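Local structure of fluvirucin B1 DH domain from module 1 (Actinomadura vulgaris, 6OBV) at residues 103-108 against 144-149. The protein probably dehydrates the beta-hydroxyacyl intermediate of its polyketide synthase module to an enoyl product, as a dehydratase domain of fluvirucin B1 assembly. Sequence-based numbering, arbitrary orientation.
Sequences LEAPLV and TRHAAG
His146 ND1 donates to Ala105 O over 2.6 Å in a nearly straight bond (165°). The acceptor lies in the imidazole plane, whereas the N-H meets the carbonyl from above its own plane. With CG beside the backbone N (chi1 -67°), the ring swings back to the 103-108 chain although its CB sets off away from it. Histidine suits this buried place, pairing a ring donor with two flat faces for packing. A second bond joins the backbones: Glu104 N donates its N-H to His146 O at 2.9 Å. One water donates to both Ala105 O and His146 O, so each carbonyl serves two donors.

On the exposed flank, where long charged chains can pair beside solvent, Glu104 forms a salt bridge with Arg145, NE reaching OE1 at 2.8 Å and NH2 adding a weak bond to the same oxygen. The carboxylate and guanidinium planes stand 75° apart. Ala148, small enough to fit close, sets its CB 4.0 Å from the guanidinium plane, over the centre of one face.

The imidazole is sandwiched: Leu107 CB makes a CH-pi contact with one face, 3.7 Å from the ring centroid, while Thr144 CG2 covers the opposite face near the rim. Leu103 CD1 touches Ala147 CB at 4.0 Å, an apolar pair suited to the face turned to helix 79-92, whose Phe82 packs against both and Leu107.

Within the double hotdog fold of polyketide synthase dehydratases, Leu103 and Ala147 form an antiparallel non-hydrogen-bonded pair where strand 97-103 ends beside strand 144-152. On that strand's other side His146 and Ala147 both face Val134 of strand 130-137, a classic beta bulge.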
loop_
_atom_site.group_PDB
_atom_site.type_symbol
_atom_site.label_atom_id
_atom_site.label_comp_id
_atom_site.label_asym_id
_atom_site.label_seq_id
_atom_site.Cartn_x
_atom_site.Cartn_y
_atom_site.Cartn_z
ATOM N N LEU A 103 14.135 -16.942 7.866
ATOM C CA LEU A 103 13.829 -17.142 6.457
ATOM C C LEU A 103 12.971 -18.393 6.327
ATOM O O LEU A 103 13.329 -19.462 6.830
ATOM C CB LEU A 103 15.106 -17.271 5.621
ATOM C CG LEU A 103 16.025 -16.036 5.470
ATOM C CD1 LEU A 103 15.264 -14.674 5.382
ATOM C CD2 LEU A 103 17.120 -15.992 6.512
ATOM N N GLU A 104 11.817 -18.257 5.686
ATOM C CA GLU A 104 10.852 -19.349 5.626
ATOM C C GLU A 104 10.881 -20.084 4.295
ATOM O O GLU A 104 10.964 -21.316 4.267
ATOM C CB GLU A 104 9.445 -18.809 5.889
ATOM C CG GLU A 104 9.398 -17.860 7.060
ATOM C CD GLU A 104 7.997 -17.660 7.562
ATOM O OE1 GLU A 104 7.065 -17.807 6.750
ATOM O OE2 GLU A 104 7.825 -17.372 8.765
ATOM N N ALA A 105 10.804 -19.350 3.189
ATOM C CA ALA A 105 10.756 -19.939 1.864
ATOM C C ALA A 105 11.761 -19.208 0.986
ATOM O O ALA A 105 11.756 -17.964 0.934
ATOM C CB ALA A 105 9.339 -19.868 1.240
ATOM N N PRO A 106 12.640 -19.925 0.303
ATOM C CA PRO A 106 13.533 -19.266 -0.646
ATOM C C PRO A 106 12.725 -18.527 -1.703
ATOM O O PRO A 106 11.589 -18.897 -2.022
ATOM C CB PRO A 106 14.337 -20.426 -1.244
ATOM C CG PRO A 106 13.629 -21.674 -0.794
ATOM C CD PRO A 106 12.931 -21.356 0.458
ATOM N N LEU A 107 13.310 -17.436 -2.198
ATOM C CA LEU A 107 12.752 -16.626 -3.280
ATOM C C LEU A 107 13.628 -16.855 -4.500
ATOM O O LEU A 107 14.771 -16.383 -4.545
ATOM C CB LEU A 107 12.714 -15.144 -2.903
ATOM C CG LEU A 107 12.470 -14.150 -4.045
ATOM C CD1 LEU A 107 11.183 -14.475 -4.849
ATOM C CD2 LEU A 107 12.438 -12.732 -3.510
ATOM N N VAL A 108 13.110 -17.624 -5.461
ATOM C CA VAL A 108 13.786 -17.859 -6.730
ATOM C C VAL A 108 13.489 -16.689 -7.659
ATOM O O VAL A 108 12.330 -16.269 -7.797
ATOM C CB VAL A 108 13.319 -19.186 -7.357
ATOM C CG1 VAL A 108 13.707 -19.258 -8.812
ATOM C CG2 VAL A 108 13.881 -20.381 -6.610
ATOM N N THR A 144 3.942 -15.216 -1.642
ATOM C CA THR A 144 4.611 -16.178 -0.778
ATOM C C THR A 144 5.320 -15.399 0.312
ATOM O O THR A 144 6.001 -14.408 0.023
ATOM C CB THR A 144 5.614 -17.022 -1.564
ATOM O OG1 THR A 144 4.917 -17.736 -2.584
ATOM C CG2 THR A 144 6.356 -18.024 -0.649
ATOM N N ARG A 145 5.152 -15.834 1.559
ATOM C CA ARG A 145 5.906 -15.257 2.656
ATOM C C ARG A 145 7.306 -15.861 2.706
ATOM O O ARG A 145 7.465 -17.079 2.754
ATOM C CB ARG A 145 5.178 -15.476 3.985
ATOM C CG ARG A 145 5.638 -14.486 5.053
ATOM C CD ARG A 145 4.872 -14.626 6.343
ATOM N NE ARG A 145 5.058 -15.929 6.963
ATOM C CZ ARG A 145 4.624 -16.234 8.182
ATOM N NH1 ARG A 145 3.982 -15.324 8.909
ATOM N NH2 ARG A 145 4.832 -17.444 8.674
ATOM N N HIS A 146 8.325 -15.003 2.678
ATOM C CA HIS A 146 9.708 -15.460 2.646
ATOM C C HIS A 146 10.455 -15.233 3.948
ATOM O O HIS A 146 11.503 -15.848 4.157
ATOM C CB HIS A 146 10.466 -14.760 1.502
ATOM C CG HIS A 146 9.975 -15.149 0.136
ATOM N ND1 HIS A 146 10.229 -16.382 -0.417
ATOM C CD2 HIS A 146 9.225 -14.478 -0.773
ATOM C CE1 HIS A 146 9.669 -16.453 -1.611
ATOM N NE2 HIS A 146 9.051 -15.308 -1.848
ATOM N N ALA A 147 9.946 -14.378 4.824
ATOM C CA ALA A 147 10.691 -13.954 6.000
ATOM C C ALA A 147 9.686 -13.401 6.994
ATOM O O ALA A 147 8.729 -12.722 6.607
ATOM C CB ALA A 147 11.739 -12.888 5.649
ATOM N N ALA A 148 9.883 -13.718 8.263
ATOM C CA ALA A 148 9.011 -13.205 9.306
ATOM C C ALA A 148 9.850 -13.006 10.547
ATOM O O ALA A 148 10.728 -13.824 10.843
ATOM C CB ALA A 148 7.852 -14.159 9.609
ATOM N N GLY A 149 9.591 -11.921 11.263
ATOM C CA GLY A 149 10.296 -11.736 12.514
ATOM C C GLY A 149 9.769 -10.610 13.367
ATOM O O GLY A 149 8.559 -10.364 13.392
HETATM O O HOH W 1 13.611 -16.922 2.600
#